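Side-chain contacts in GH127 beta-L-arabinofuranoside (Geobacillus stearothermophilus, PDB 4QK0), which probably hydrolyses beta-L-arabinofuranosidic linkages, releasing L-arabinose, as a glycoside hydrolase of family 127: residues A[296-301]-A[320-325]; A[303-308]-A[328-333]; A[429-434]-A[448-453]. One frame throughout, in Å; residues are numbered along the deposited sequence.

In the fold
Contacts 1 and 2 are neighbours in the catalytic domain, their centres 10 Å apart, and their segments alternate along the chain: helix 286-302 and the loop after it meet two successive parts of the 320-333 loop. They touch directly, N298 OD1 probably accepting a hydrogen bond from Q303 NE2, and both reach the second subunit. Contact 2 also leads into helix 334-350, where C335 lies; its disulfide with C412, known from another structure of this protein, is absent here. Contact 3 stands apart, about 35 Å from contact 1 and 37 Å from contact 2 between centres, joining strands 429-431 and 444-450 of two different beta sheets, with no other chain of the assembly touching it.

Contact 1. Residues A[296-301]-A[320-325]; sequences WENVTK and TFDFDL
N298 holds CG opposite its backbone N (chi1 -175°), while D322 turns CG away from its own carbonyl carbon, and the two side chains meet nearly at right angles. Their link is one hydrogen bond, N298 ND2 to D322 OD1 at 2.9 Å. It is not straight, the angle at the hydrogen being 150°, and the donor comes from the syn side of the carboxylate but 30° out of its plane. The other end of each group is held as well: N298 OD1 accepts from the backbone N of A262 and from Q303, and D322 OD2 forms a salt bridge with R302. Amide and carboxylate are therefore both gripped at two ends, which should fix their rotation. Further along, F323 CE1 rests 4.1 Å from K301 O, and the ring stacks on H540. The lysine tail turns away, back along its helix, where K301 NZ pairs with E297 OE2 at 2.7 Å. F321 to D324 form a type II beta turn with F323 at positive phi. Through the N298-D322 bond this loop turn is docked on the last turns of helix 286-302, in a catalytic domain of the six-hairpin clan, which is built as an (alpha/alpha)6 barrel.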
ATOM      1  N   TRP A 296     -17.498  -8.382 -18.607  1.00 22.78           N
ATOM      2  CA  TRP A 296     -17.728  -6.976 -18.787  1.00 22.60           C
ATOM      3  C   TRP A 296     -18.356  -6.346 -17.576  1.00 23.87           C
ATOM      4  O   TRP A 296     -17.969  -5.257 -17.149  1.00 25.56           O
ATOM      5  CB  TRP A 296     -18.666  -6.727 -19.970  1.00 20.64           C
ATOM      6  CG  TRP A 296     -19.075  -5.317 -20.060  1.00 18.36           C
ATOM      7  CD1 TRP A 296     -20.207  -4.767 -19.622  1.00 18.04           C
ATOM      8  CD2 TRP A 296     -18.294  -4.266 -20.594  1.00 19.21           C
ATOM      9  NE1 TRP A 296     -20.201  -3.426 -19.852  1.00 19.64           N
ATOM     10  CE2 TRP A 296     -19.033  -3.099 -20.460  1.00 19.43           C
ATOM     11  CE3 TRP A 296     -17.058  -4.220 -21.214  1.00 19.92           C
ATOM     12  CZ2 TRP A 296     -18.600  -1.899 -20.912  1.00 23.97           C
ATOM     13  CZ3 TRP A 296     -16.590  -3.048 -21.640  1.00 22.27           C
ATOM     14  CH2 TRP A 296     -17.357  -1.865 -21.483  1.00 24.65           C
ATOM     15  N   GLU A 297     -19.415  -6.945 -17.100  1.00 23.29           N
ATOM     16  CA  GLU A 297     -20.087  -6.446 -15.911  1.00 26.54           C
ATOM     17  C   GLU A 297     -19.143  -6.463 -14.705  1.00 25.90           C
ATOM     18  O   GLU A 297     -19.142  -5.530 -13.927  1.00 26.05           O
ATOM     19  CB  GLU A 297     -21.327  -7.296 -15.602  1.00 30.88           C
ATOM     20  CG  GLU A 297     -22.431  -7.108 -16.668  1.00 40.27           C
ATOM     21  CD  GLU A 297     -23.093  -5.721 -16.633  1.00 46.37           C
ATOM     22  OE1 GLU A 297     -23.717  -5.396 -15.587  1.00 59.50           O
ATOM     23  OE2 GLU A 297     -22.995  -4.931 -17.618  1.00 51.26           O
ATOM     24  N   ASN A 298     -18.341  -7.519 -14.549  1.00 24.15           N
ATOM     25  CA  ASN A 298     -17.461  -7.572 -13.427  1.00 23.88           C
ATOM     26  C   ASN A 298     -16.406  -6.439 -13.507  1.00 25.79           C
ATOM     27  O   ASN A 298     -16.149  -5.742 -12.519  1.00 24.73           O
ATOM     28  CB  ASN A 298     -16.766  -8.884 -13.335  1.00 22.91           C
ATOM     29  CG  ASN A 298     -15.916  -8.986 -12.057  1.00 25.31           C
ATOM     30  OD1 ASN A 298     -14.688  -9.096 -12.096  1.00 23.08           O
ATOM     31  ND2 ASN A 298     -16.597  -9.020 -10.912  1.00 23.04           N
ATOM     32  N   VAL A 299     -15.785  -6.261 -14.670  1.00 22.38           N
ATOM     33  CA  VAL A 299     -14.730  -5.247 -14.803  1.00 22.08           C
ATOM     34  C   VAL A 299     -15.327  -3.856 -14.592  1.00 23.74           C
ATOM     35  O   VAL A 299     -14.818  -3.094 -13.787  1.00 23.87           O
ATOM     36  CB  VAL A 299     -14.043  -5.298 -16.172  1.00 19.48           C
ATOM     37  CG1 VAL A 299     -13.184  -4.088 -16.360  1.00 22.26           C
ATOM     38  CG2 VAL A 299     -13.211  -6.526 -16.272  1.00 19.42           C
ATOM     39  N   THR A 300     -16.425  -3.556 -15.272  1.00 22.40           N
ATOM     40  CA  THR A 300     -16.864  -2.196 -15.403  1.00 25.85           C
ATOM     41  C   THR A 300     -17.793  -1.795 -14.277  1.00 24.13           C
ATOM     42  O   THR A 300     -17.991  -0.618 -14.072  1.00 21.78           O
ATOM     43  CB  THR A 300     -17.584  -1.908 -16.755  1.00 25.96           C
ATOM     44  OG1 THR A 300     -18.783  -2.678 -16.855  1.00 28.47           O
ATOM     45  CG2 THR A 300     -16.694  -2.223 -17.873  1.00 26.60           C
ATOM     46  N   LYS A 301     -18.403  -2.746 -13.601  1.00 20.98           N
ATOM     47  CA  LYS A 301     -19.224  -2.415 -12.466  1.00 24.45           C
ATOM     48  C   LYS A 301     -18.577  -2.734 -11.089  1.00 23.89           C
ATOM     49  O   LYS A 301     -19.169  -2.458 -10.051  1.00 22.97           O
ATOM     50  CB  LYS A 301     -20.560  -3.110 -12.571  1.00 28.19           C
ATOM     51  CG  LYS A 301     -21.305  -2.511 -13.775  1.00 35.11           C
ATOM     52  CD  LYS A 301     -22.827  -2.374 -13.714  1.00 44.98           C
ATOM     53  CE  LYS A 301     -23.343  -1.743 -15.021  1.00 57.52           C
ATOM     54  NZ  LYS A 301     -23.098  -2.636 -16.203  1.00 60.91           N
ATOM     55  N   THR A 320      -7.379  -6.919  -8.514  1.00 22.72           N
ATOM     56  CA  THR A 320      -7.504  -7.593  -7.232  1.00 21.08           C
ATOM     57  C   THR A 320      -8.881  -8.243  -7.161  1.00 21.46           C
ATOM     58  O   THR A 320      -9.014  -9.438  -7.427  1.00 21.34           O
ATOM     59  CB  THR A 320      -7.254  -6.639  -6.056  1.00 21.59           C
ATOM     60  OG1 THR A 320      -8.091  -5.473  -6.148  1.00 23.96           O
ATOM     61  CG2 THR A 320      -5.808  -6.215  -6.105  1.00 23.08           C
ATOM     62  N   PHE A 321      -9.880  -7.520  -6.661  1.00 23.22           N
ATOM     63  CA  PHE A 321     -11.195  -8.122  -6.469  1.00 21.08           C
ATOM     64  C   PHE A 321     -12.232  -7.042  -6.415  1.00 21.01           C
ATOM     65  O   PHE A 321     -11.926  -5.825  -6.303  1.00 19.86           O
ATOM     66  CB  PHE A 321     -11.203  -9.048  -5.204  1.00 25.03           C
ATOM     67  CG  PHE A 321     -10.856  -8.329  -3.931  1.00 26.21           C
ATOM     68  CD1 PHE A 321     -11.858  -7.678  -3.189  1.00 26.64           C
ATOM     69  CD2 PHE A 321      -9.542  -8.204  -3.521  1.00 26.98           C
ATOM     70  CE1 PHE A 321     -11.551  -6.940  -2.047  1.00 25.00           C
ATOM     71  CE2 PHE A 321      -9.224  -7.476  -2.359  1.00 25.55           C
ATOM     72  CZ  PHE A 321     -10.248  -6.854  -1.634  1.00 27.14           C
ATOM     73  N   ASP A 322     -13.484  -7.462  -6.387  1.00 21.11           N
ATOM     74  CA  ASP A 322     -14.589  -6.504  -6.416  1.00 23.00           C
ATOM     75  C   ASP A 322     -14.500  -5.370  -5.406  1.00 23.48           C
ATOM     76  O   ASP A 322     -14.322  -5.584  -4.214  1.00 22.84           O
ATOM     77  CB  ASP A 322     -15.894  -7.239  -6.196  1.00 24.30           C
ATOM     78  CG  ASP A 322     -16.212  -8.240  -7.342  1.00 28.58           C
ATOM     79  OD1 ASP A 322     -15.403  -8.390  -8.303  1.00 28.68           O
ATOM     80  OD2 ASP A 322     -17.267  -8.892  -7.241  1.00 33.05           O
ATOM     81  N   PHE A 323     -14.672  -4.163  -5.920  1.00 22.92           N
ATOM     82  CA  PHE A 323     -14.806  -2.968  -5.150  1.00 23.27           C
ATOM     83  C   PHE A 323     -13.496  -2.482  -4.451  1.00 23.51           C
ATOM     84  O   PHE A 323     -13.566  -1.523  -3.698  1.00 24.49           O
ATOM     85  CB  PHE A 323     -15.920  -3.100  -4.124  1.00 24.16           C
ATOM     86  CG  PHE A 323     -17.263  -3.460  -4.694  1.00 27.30           C
ATOM     87  CD1 PHE A 323     -17.938  -2.597  -5.549  1.00 27.07           C
ATOM     88  CD2 PHE A 323     -17.898  -4.630  -4.293  1.00 29.92           C
ATOM     89  CE1 PHE A 323     -19.215  -2.900  -5.993  1.00 30.03           C
ATOM     90  CE2 PHE A 323     -19.188  -4.944  -4.741  1.00 32.45           C
ATOM     91  CZ  PHE A 323     -19.830  -4.083  -5.613  1.00 29.65           C
ATOM     92  N   ASP A 324     -12.357  -3.139  -4.698  1.00 22.67           N
ATOM     93  CA  ASP A 324     -11.040  -2.745  -4.170  1.00 23.72           C
ATOM     94  C   ASP A 324     -10.370  -1.778  -5.125  1.00 21.83           C
ATOM     95  O   ASP A 324      -9.671  -2.158  -6.056  1.00 22.41           O
ATOM     96  CB  ASP A 324     -10.151  -3.979  -3.924  1.00 24.13           C
ATOM     97  CG  ASP A 324      -8.747  -3.614  -3.386  1.00 24.29           C
ATOM     98  OD1 ASP A 324      -8.649  -2.708  -2.570  1.00 25.09           O
ATOM     99  OD2 ASP A 324      -7.747  -4.231  -3.779  1.00 24.58           O
ATOM    100  N   LEU A 325     -10.633  -0.518  -4.907  1.00 22.83           N
ATOM    101  CA  LEU A 325     -10.221   0.529  -5.845  1.00 23.44           C
ATOM    102  C   LEU A 325      -9.565   1.714  -5.145  1.00 20.08           C
ATOM    103  O   LEU A 325     -10.092   2.837  -5.145  1.00 20.06           O
ATOM    104  CB  LEU A 325     -11.468   1.014  -6.578  1.00 25.52           C
ATOM    105  CG  LEU A 325     -12.042  -0.051  -7.512  1.00 24.60           C
ATOM    106  CD1 LEU A 325     -13.430   0.356  -7.931  1.00 24.57           C
ATOM    107  CD2 LEU A 325     -11.166  -0.280  -8.742  1.00 24.50           C
TER

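Contact 2. Residues A[303-308]-A[328-333]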
ATOM      1  N   GLN A 303     -14.630  -3.403 -10.876  1.00 18.29           N
ATOM      2  CA  GLN A 303     -13.158  -3.283 -10.831  1.00 18.13           C
ATOM      3  C   GLN A 303     -12.596  -2.230 -11.762  1.00 17.06           C
ATOM      4  O   GLN A 303     -11.527  -2.389 -12.308  1.00 18.73           O
ATOM      5  CB  GLN A 303     -12.478  -4.601 -11.069  1.00 19.50           C
ATOM      6  CG  GLN A 303     -12.859  -5.663 -10.037  1.00 21.00           C
ATOM      7  CD  GLN A 303     -11.919  -6.852 -10.121  1.00 21.59           C
ATOM      8  OE1 GLN A 303     -10.748  -6.771  -9.756  1.00 22.93           O
ATOM      9  NE2 GLN A 303     -12.404  -7.954 -10.711  1.00 24.78           N
HETATM   10  N   MSE A 304     -13.305  -1.128 -11.897  1.00 17.01           N
HETATM   11  CA  MSE A 304     -12.897  -0.061 -12.748  1.00 18.11           C
HETATM   12  C   MSE A 304     -12.941   1.249 -12.012  1.00 16.50           C
HETATM   13  O   MSE A 304     -13.899   1.527 -11.324  1.00 15.84           O
HETATM   14  CB  MSE A 304     -13.856   0.046 -13.948  1.00 18.33           C
HETATM   15  CG  MSE A 304     -13.419   1.086 -14.922  1.00 19.81           C
HETATM   16 SE   MSE A 304     -14.698   1.366 -16.432  1.00 21.65          SE
HETATM   17  CE  MSE A 304     -16.154   2.166 -15.491  1.00 18.66           C
ATOM     18  N   TYR A 305     -11.912   2.091 -12.224  1.00 16.88           N
ATOM     19  CA  TYR A 305     -11.855   3.432 -11.626  1.00 17.32           C
ATOM     20  C   TYR A 305     -12.722   4.401 -12.393  1.00 18.94           C
ATOM     21  O   TYR A 305     -12.980   4.229 -13.574  1.00 22.51           O
ATOM     22  CB  TYR A 305     -10.389   3.914 -11.613  1.00 19.05           C
ATOM     23  CG  TYR A 305      -9.488   3.176 -10.579  1.00 17.97           C
ATOM     24  CD1 TYR A 305      -9.460   3.578  -9.259  1.00 17.52           C
ATOM     25  CD2 TYR A 305      -8.695   2.132 -10.950  1.00 16.75           C
ATOM     26  CE1 TYR A 305      -8.664   2.937  -8.325  1.00 16.78           C
ATOM     27  CE2 TYR A 305      -7.909   1.479 -10.022  1.00 19.22           C
ATOM     28  CZ  TYR A 305      -7.880   1.915  -8.690  1.00 18.45           C
ATOM     29  OH  TYR A 305      -7.102   1.218  -7.747  1.00 18.14           O
ATOM     30  N   ILE A 306     -13.067   5.504 -11.772  1.00 21.07           N
ATOM     31  CA  ILE A 306     -13.941   6.435 -12.399  1.00 21.16           C
ATOM     32  C   ILE A 306     -13.306   7.050 -13.675  1.00 21.62           C
ATOM     33  O   ILE A 306     -14.014   7.524 -14.528  1.00 24.57           O
ATOM     34  CB  ILE A 306     -14.410   7.513 -11.419  1.00 22.08           C
ATOM     35  CG1 ILE A 306     -15.565   8.318 -11.999  1.00 20.67           C
ATOM     36  CG2 ILE A 306     -13.245   8.407 -11.021  1.00 22.93           C
ATOM     37  CD1 ILE A 306     -16.170   9.341 -11.061  1.00 23.22           C
ATOM     38  N   THR A 307     -11.996   7.005 -13.768  1.00 21.78           N
ATOM     39  CA  THR A 307     -11.251   7.479 -14.897  1.00 23.22           C
ATOM     40  C   THR A 307     -11.200   6.487 -16.085  1.00 23.33           C
ATOM     41  O   THR A 307     -10.607   6.796 -17.123  1.00 25.17           O
ATOM     42  CB  THR A 307      -9.789   7.713 -14.476  1.00 24.21           C
ATOM     43  OG1 THR A 307      -9.281   6.528 -13.864  1.00 21.40           O
ATOM     44  CG2 THR A 307      -9.709   8.855 -13.502  1.00 25.66           C
ATOM     45  N   GLY A 308     -11.780   5.305 -15.929  1.00 20.86           N
ATOM     46  CA  GLY A 308     -11.596   4.253 -16.906  1.00 20.41           C
ATOM     47  C   GLY A 308     -10.321   3.465 -16.668  1.00 20.57           C
ATOM     48  O   GLY A 308     -10.016   2.548 -17.379  1.00 21.49           O
ATOM     49  N   ASP A 328      -4.623   5.913  -4.099  1.00 21.26           N
ATOM     50  CA  ASP A 328      -3.243   6.352  -3.872  1.00 20.90           C
ATOM     51  C   ASP A 328      -2.308   5.260  -4.275  1.00 19.45           C
ATOM     52  O   ASP A 328      -1.184   5.543  -4.719  1.00 21.92           O
ATOM     53  CB  ASP A 328      -3.010   6.792  -2.402  1.00 22.93           C
ATOM     54  CG  ASP A 328      -3.446   5.729  -1.374  1.00 26.89           C
ATOM     55  OD1 ASP A 328      -4.163   4.766  -1.709  1.00 25.59           O
ATOM     56  OD2 ASP A 328      -3.091   5.889  -0.182  1.00 39.68           O
ATOM     57  N   THR A 329      -2.752   4.009  -4.202  1.00 18.80           N
ATOM     58  CA  THR A 329      -1.965   2.881  -4.612  1.00 18.31           C
ATOM     59  C   THR A 329      -2.430   2.219  -5.955  1.00 19.35           C
ATOM     60  O   THR A 329      -1.890   1.177  -6.358  1.00 19.26           O
ATOM     61  CB  THR A 329      -1.998   1.812  -3.542  1.00 20.63           C
ATOM     62  OG1 THR A 329      -3.363   1.522  -3.203  1.00 22.67           O
ATOM     63  CG2 THR A 329      -1.267   2.284  -2.323  1.00 21.20           C
ATOM     64  N   ALA A 330      -3.363   2.848  -6.648  1.00 19.17           N
ATOM     65  CA  ALA A 330      -3.845   2.402  -7.962  1.00 19.03           C
ATOM     66  C   ALA A 330      -2.715   2.100  -8.884  1.00 24.28           C
ATOM     67  O   ALA A 330      -1.661   2.747  -8.806  1.00 27.32           O
ATOM     68  CB  ALA A 330      -4.678   3.478  -8.565  1.00 19.34           C
ATOM     69  N   TYR A 331      -2.914   1.170  -9.816  1.00 23.63           N
ATOM     70  CA  TYR A 331      -1.946   1.029 -10.894  1.00 23.09           C
ATOM     71  C   TYR A 331      -2.494   1.701 -12.151  1.00 23.36           C
ATOM     72  O   TYR A 331      -1.887   2.648 -12.671  1.00 24.55           O
ATOM     73  CB  TYR A 331      -1.592  -0.404 -11.095  1.00 22.69           C
ATOM     74  CG  TYR A 331      -0.239  -0.559 -11.726  1.00 22.25           C
ATOM     75  CD1 TYR A 331       0.933  -0.394 -10.995  1.00 22.54           C
ATOM     76  CD2 TYR A 331      -0.121  -0.898 -13.053  1.00 23.72           C
ATOM     77  CE1 TYR A 331       2.186  -0.547 -11.596  1.00 21.58           C
ATOM     78  CE2 TYR A 331       1.105  -1.067 -13.649  1.00 23.55           C
ATOM     79  CZ  TYR A 331       2.257  -0.877 -12.929  1.00 24.78           C
ATOM     80  OH  TYR A 331       3.481  -1.098 -13.550  1.00 26.26           O
ATOM     81  N   ALA A 332      -3.639   1.248 -12.652  1.00 22.41           N
ATOM     82  CA  ALA A 332      -4.348   1.962 -13.753  1.00 19.42           C
ATOM     83  C   ALA A 332      -3.402   2.348 -14.902  1.00 19.39           C
ATOM     84  O   ALA A 332      -3.303   3.493 -15.306  1.00 19.91           O
ATOM     85  CB  ALA A 332      -5.064   3.158 -13.234  1.00 19.78           C
ATOM     86  N   GLU A 333      -2.660   1.359 -15.341  1.00 19.32           N
ATOM     87  CA  GLU A 333      -1.665   1.491 -16.410  1.00 26.13           C
ATOM     88  C   GLU A 333      -2.310   2.062 -17.676  1.00 26.58           C
ATOM     89  O   GLU A 333      -3.454   1.721 -18.029  1.00 22.15           O
ATOM     90  CB  GLU A 333      -1.124   0.116 -16.694  1.00 32.14           C
ATOM     91  CG  GLU A 333       0.034   0.013 -17.608  1.00 36.98           C
ATOM     92  CD  GLU A 333       0.497  -1.439 -17.830  1.00 35.75           C
ATOM     93  OE1 GLU A 333       1.236  -1.576 -18.792  1.00 48.45           O
ATOM     94  OE2 GLU A 333       0.205  -2.415 -17.085  1.00 31.78           O
TER
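The Y305 ring meets two methyl groups, A330 CB and A332 CB, which lie on the same side of its plane and approach obliquely. A330 CB sits at the phenol end, 3.6 Å from Y305 CZ and at nearly equal distances from CE1 and CE2, so it straddles the ring's long axis. A332 CB is looser, 4.4 Å from Y305 CD2, nearer the root of the ring. The Y331 ring has E333 OE2 at its edge, in plane.

Y305 sets out toward 328-333, and with CG opposite the carbonyl carbon (chi1 -72°) its ring reaches the two alanines. Between them, Y331 points away from the tyrosine, its hydroxyl hydrogen-bonded to E317, and leaves the two small methyls to face Y305. Both loops flank helices of the catalytic domain, a six-hairpin glycosidase fold: 303-308 follows helix 286-302, and E333 is the N-cap of helix 334-350. A type I beta turn from Y305 to G308, closed by G308 N on Y305 O at 2.9 Å, carries the tyrosine.

The hydroxyl passes close to A330, with Y305 OH 3.4 Å from A330 CB, but its hydrogen bond goes to P326 O, just before the 328-333 segment. The contact is buried, and this bond satisfies the phenol's polar end. A leucine in place of Y305 would probably leave P326 O without that partner and open a gap beside the methyl of A330. On the backbone, A330 O accepts from H399 NE2, while M304 O is hydrogen-bonded to the hydroxyl of Y613 of the second subunit.

Contact 3. Residues A[429-434]-A[448-453]; sequences YLQTSD and TEIDGR
T448 OG1 donates a hydrogen bond to Q431 OE1 at 2.7 Å, lying in the carbonyl plane on a lone pair, with a C=O...donor angle of 123°. The threonine hydroxyl has a second, weak hydrogen bond to T14. At the other end of the amide, Q431 NE2 gives a hydrogen to T432 O, the carbonyl of the next residue, also at 2.7 Å. That bond is fairly straight, and the acceptor lies almost in the amide plane. What lets one side chain do both is its shape: CG is trans to the backbone N and the chain then bends at chi2 (66°), folding the amide back beside its own strand.

Van der Waals packing adds isoleucine carbons against the amide. I450 CG1 lies 3.4 Å from Q431 OE1, and I450 CG2 stands 4.0 Å from Q431 NE2, the isoleucine crossing the glutamine side chain at a slant. L436 of strand 436-438 touches both residues.

One close polar pair is not a bond: Q431 OE1 and E449 O, both acceptors, are 3.4 Å apart.

In the fold, the contact joins two different sheets. Strand 429-431 pairs with 436-438, whereas strand 444-450 forms a hairpin with 453-461 through the type I' turn I450 to R453; the axes of strands 429-431 and 448-450 run at 45° to each other and approach to 8.9 Å.

With its oxygen taking a hydroxyl and its nitrogen giving to a carbonyl, the amide of Q431 probably has one preferred orientation, since a flip would lose the NE2 bond and set OE1 against T432 O, acceptor facing acceptor.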
ATOM      1  N   TYR A 429     -17.733   6.099 -35.522  1.00 28.03           N
ATOM      2  CA  TYR A 429     -18.929   5.588 -36.260  1.00 30.71           C
ATOM      3  C   TYR A 429     -18.833   4.104 -36.458  1.00 30.14           C
ATOM      4  O   TYR A 429     -17.741   3.553 -36.473  1.00 30.46           O
ATOM      5  CB  TYR A 429     -19.064   6.252 -37.658  1.00 29.46           C
ATOM      6  CG  TYR A 429     -19.116   7.784 -37.659  1.00 26.60           C
ATOM      7  CD1 TYR A 429     -20.284   8.477 -37.370  1.00 22.98           C
ATOM      8  CD2 TYR A 429     -17.995   8.519 -37.979  1.00 26.37           C
ATOM      9  CE1 TYR A 429     -20.311   9.862 -37.363  1.00 23.48           C
ATOM     10  CE2 TYR A 429     -18.026   9.902 -37.989  1.00 26.20           C
ATOM     11  CZ  TYR A 429     -19.176  10.565 -37.675  1.00 24.87           C
ATOM     12  OH  TYR A 429     -19.175  11.967 -37.689  1.00 27.49           O
ATOM     13  N   LEU A 430     -19.967   3.445 -36.564  1.00 33.01           N
ATOM     14  CA  LEU A 430     -20.002   2.052 -37.034  1.00 33.58           C
ATOM     15  C   LEU A 430     -21.120   1.895 -38.090  1.00 35.40           C
ATOM     16  O   LEU A 430     -22.302   2.127 -37.801  1.00 33.33           O
ATOM     17  CB  LEU A 430     -20.241   1.091 -35.885  1.00 33.79           C
ATOM     18  CG  LEU A 430     -20.357  -0.368 -36.303  1.00 34.69           C
ATOM     19  CD1 LEU A 430     -19.024  -0.951 -36.771  1.00 35.75           C
ATOM     20  CD2 LEU A 430     -20.921  -1.198 -35.153  1.00 34.22           C
ATOM     21  N   GLN A 431     -20.723   1.474 -39.290  1.00 38.59           N
ATOM     22  CA  GLN A 431     -21.648   1.172 -40.373  1.00 42.16           C
ATOM     23  C   GLN A 431     -22.024  -0.284 -40.281  1.00 39.50           C
ATOM     24  O   GLN A 431     -21.188  -1.157 -40.343  1.00 42.41           O
ATOM     25  CB  GLN A 431     -21.036   1.429 -41.756  1.00 46.76           C
ATOM     26  CG  GLN A 431     -21.984   1.131 -42.920  1.00 49.39           C
ATOM     27  CD  GLN A 431     -23.132   2.085 -42.910  1.00 58.14           C
ATOM     28  OE1 GLN A 431     -22.947   3.267 -43.198  1.00 63.20           O
ATOM     29  NE2 GLN A 431     -24.319   1.607 -42.508  1.00 60.75           N
ATOM     30  N   THR A 432     -23.303  -0.526 -40.110  1.00 39.94           N
ATOM     31  CA  THR A 432     -23.881  -1.843 -40.164  1.00 42.81           C
ATOM     32  C   THR A 432     -24.913  -1.875 -41.317  1.00 47.06           C
ATOM     33  O   THR A 432     -25.184  -0.830 -41.927  1.00 43.31           O
ATOM     34  CB  THR A 432     -24.448  -2.061 -38.766  1.00 44.90           C
ATOM     35  OG1 THR A 432     -23.538  -2.892 -38.065  1.00 49.62           O
ATOM     36  CG2 THR A 432     -25.778  -2.646 -38.738  1.00 41.37           C
ATOM     37  N   SER A 433     -25.431  -3.050 -41.693  1.00 54.03           N
ATOM     38  CA  SER A 433     -26.467  -3.102 -42.759  1.00 54.10           C
ATOM     39  C   SER A 433     -27.809  -2.639 -42.189  1.00 53.50           C
ATOM     40  O   SER A 433     -28.624  -2.079 -42.883  1.00 52.39           O
ATOM     41  CB  SER A 433     -26.585  -4.500 -43.358  1.00 57.23           C
ATOM     42  OG  SER A 433     -27.135  -5.401 -42.416  1.00 63.24           O
ATOM     43  N   ASP A 434     -28.002  -2.865 -40.899  1.00 56.14           N
ATOM     44  CA  ASP A 434     -29.121  -2.317 -40.147  1.00 58.79           C
ATOM     45  C   ASP A 434     -29.140  -0.786 -39.910  1.00 61.80           C
ATOM     46  O   ASP A 434     -30.227  -0.243 -39.743  1.00 62.88           O
ATOM     47  CB  ASP A 434     -29.184  -2.953 -38.750  1.00 57.97           C
ATOM     48  CG  ASP A 434     -29.573  -4.453 -38.767  1.00 61.96           C
ATOM     49  OD1 ASP A 434     -29.747  -5.054 -39.870  1.00 49.08           O
ATOM     50  OD2 ASP A 434     -29.728  -4.998 -37.637  1.00 53.83           O
ATOM     51  N   THR A 448     -19.902   7.188 -46.408  1.00 39.61           N
ATOM     52  CA  THR A 448     -20.152   5.767 -46.202  1.00 39.02           C
ATOM     53  C   THR A 448     -21.213   5.302 -47.193  1.00 46.44           C
ATOM     54  O   THR A 448     -21.708   6.087 -47.988  1.00 44.15           O
ATOM     55  CB  THR A 448     -20.549   5.530 -44.724  1.00 40.85           C
ATOM     56  OG1 THR A 448     -20.743   4.132 -44.437  1.00 44.90           O
ATOM     57  CG2 THR A 448     -21.792   6.287 -44.355  1.00 41.36           C
ATOM     58  N   GLU A 449     -21.578   4.032 -47.114  1.00 51.29           N
ATOM     59  CA  GLU A 449     -22.592   3.458 -47.985  1.00 55.81           C
ATOM     60  C   GLU A 449     -23.660   2.792 -47.148  1.00 53.94           C
ATOM     61  O   GLU A 449     -23.367   1.965 -46.269  1.00 56.48           O
ATOM     62  CB  GLU A 449     -21.959   2.438 -48.919  1.00 60.87           C
ATOM     63  CG  GLU A 449     -20.957   3.061 -49.877  1.00 61.58           C
ATOM     64  CD  GLU A 449     -21.404   2.996 -51.324  1.00 74.71           C
ATOM     65  OE1 GLU A 449     -21.997   1.960 -51.734  1.00 85.36           O
ATOM     66  OE2 GLU A 449     -21.159   3.982 -52.052  1.00 76.72           O
ATOM     67  N   ILE A 450     -24.896   3.220 -47.355  1.00 58.95           N
ATOM     68  CA  ILE A 450     -26.028   2.668 -46.620  1.00 61.40           C
ATOM     69  C   ILE A 450     -27.011   2.203 -47.710  1.00 69.30           C
ATOM     70  O   ILE A 450     -27.338   2.971 -48.646  1.00 61.72           O
ATOM     71  CB  ILE A 450     -26.655   3.686 -45.612  1.00 59.65           C
ATOM     72  CG1 ILE A 450     -25.570   4.521 -44.905  1.00 54.77           C
ATOM     73  CG2 ILE A 450     -27.472   2.964 -44.534  1.00 66.57           C
ATOM     74  CD1 ILE A 450     -26.083   5.643 -44.014  1.00 54.65           C
ATOM     75  N   ASP A 451     -27.426   0.930 -47.619  1.00 76.27           N
ATOM     76  CA  ASP A 451     -28.365   0.333 -48.583  1.00 80.37           C
ATOM     77  C   ASP A 451     -27.862   0.613 -50.023  1.00 77.39           C
ATOM     78  O   ASP A 451     -28.607   1.080 -50.897  1.00 69.21           O
ATOM     79  CB  ASP A 451     -29.803   0.863 -48.327  1.00 88.61           C
ATOM     80  CG  ASP A 451     -30.878  -0.219 -48.465  1.00 98.87           C
ATOM     81  OD1 ASP A 451     -30.661  -1.333 -47.954  1.00102.31           O
ATOM     82  OD2 ASP A 451     -31.951   0.043 -49.063  1.00115.59           O
ATOM     83  N   GLY A 452     -26.568   0.327 -50.222  1.00 73.20           N
ATOM     84  CA  GLY A 452     -25.875   0.474 -51.505  1.00 65.99           C
ATOM     85  C   GLY A 452     -25.744   1.887 -52.023  1.00 64.90           C
ATOM     86  O   GLY A 452     -25.326   2.105 -53.147  1.00 57.40           O
ATOM     87  N   ARG A 453     -26.067   2.858 -51.189  1.00 70.46           N
ATOM     88  CA  ARG A 453     -26.076   4.243 -51.615  1.00 73.45           C
ATOM     89  C   ARG A 453     -25.078   5.079 -50.818  1.00 61.62           C
ATOM     90  O   ARG A 453     -24.914   4.910 -49.589  1.00 59.54           O
ATOM     91  CB  ARG A 453     -27.477   4.777 -51.380  1.00 90.57           C
ATOM     92  CG  ARG A 453     -27.737   6.242 -51.741  1.00 94.96           C
ATOM     93  CD  ARG A 453     -28.704   6.803 -50.735  1.00104.60           C
ATOM     94  NE  ARG A 453     -29.538   5.654 -50.387  1.00121.16           N
ATOM     95  CZ  ARG A 453     -30.021   5.410 -49.191  1.00126.03           C
ATOM     96  NH1 ARG A 453     -30.741   4.307 -48.953  1.00120.27           N
ATOM     97  NH2 ARG A 453     -29.778   6.288 -48.249  1.00138.87           N
TER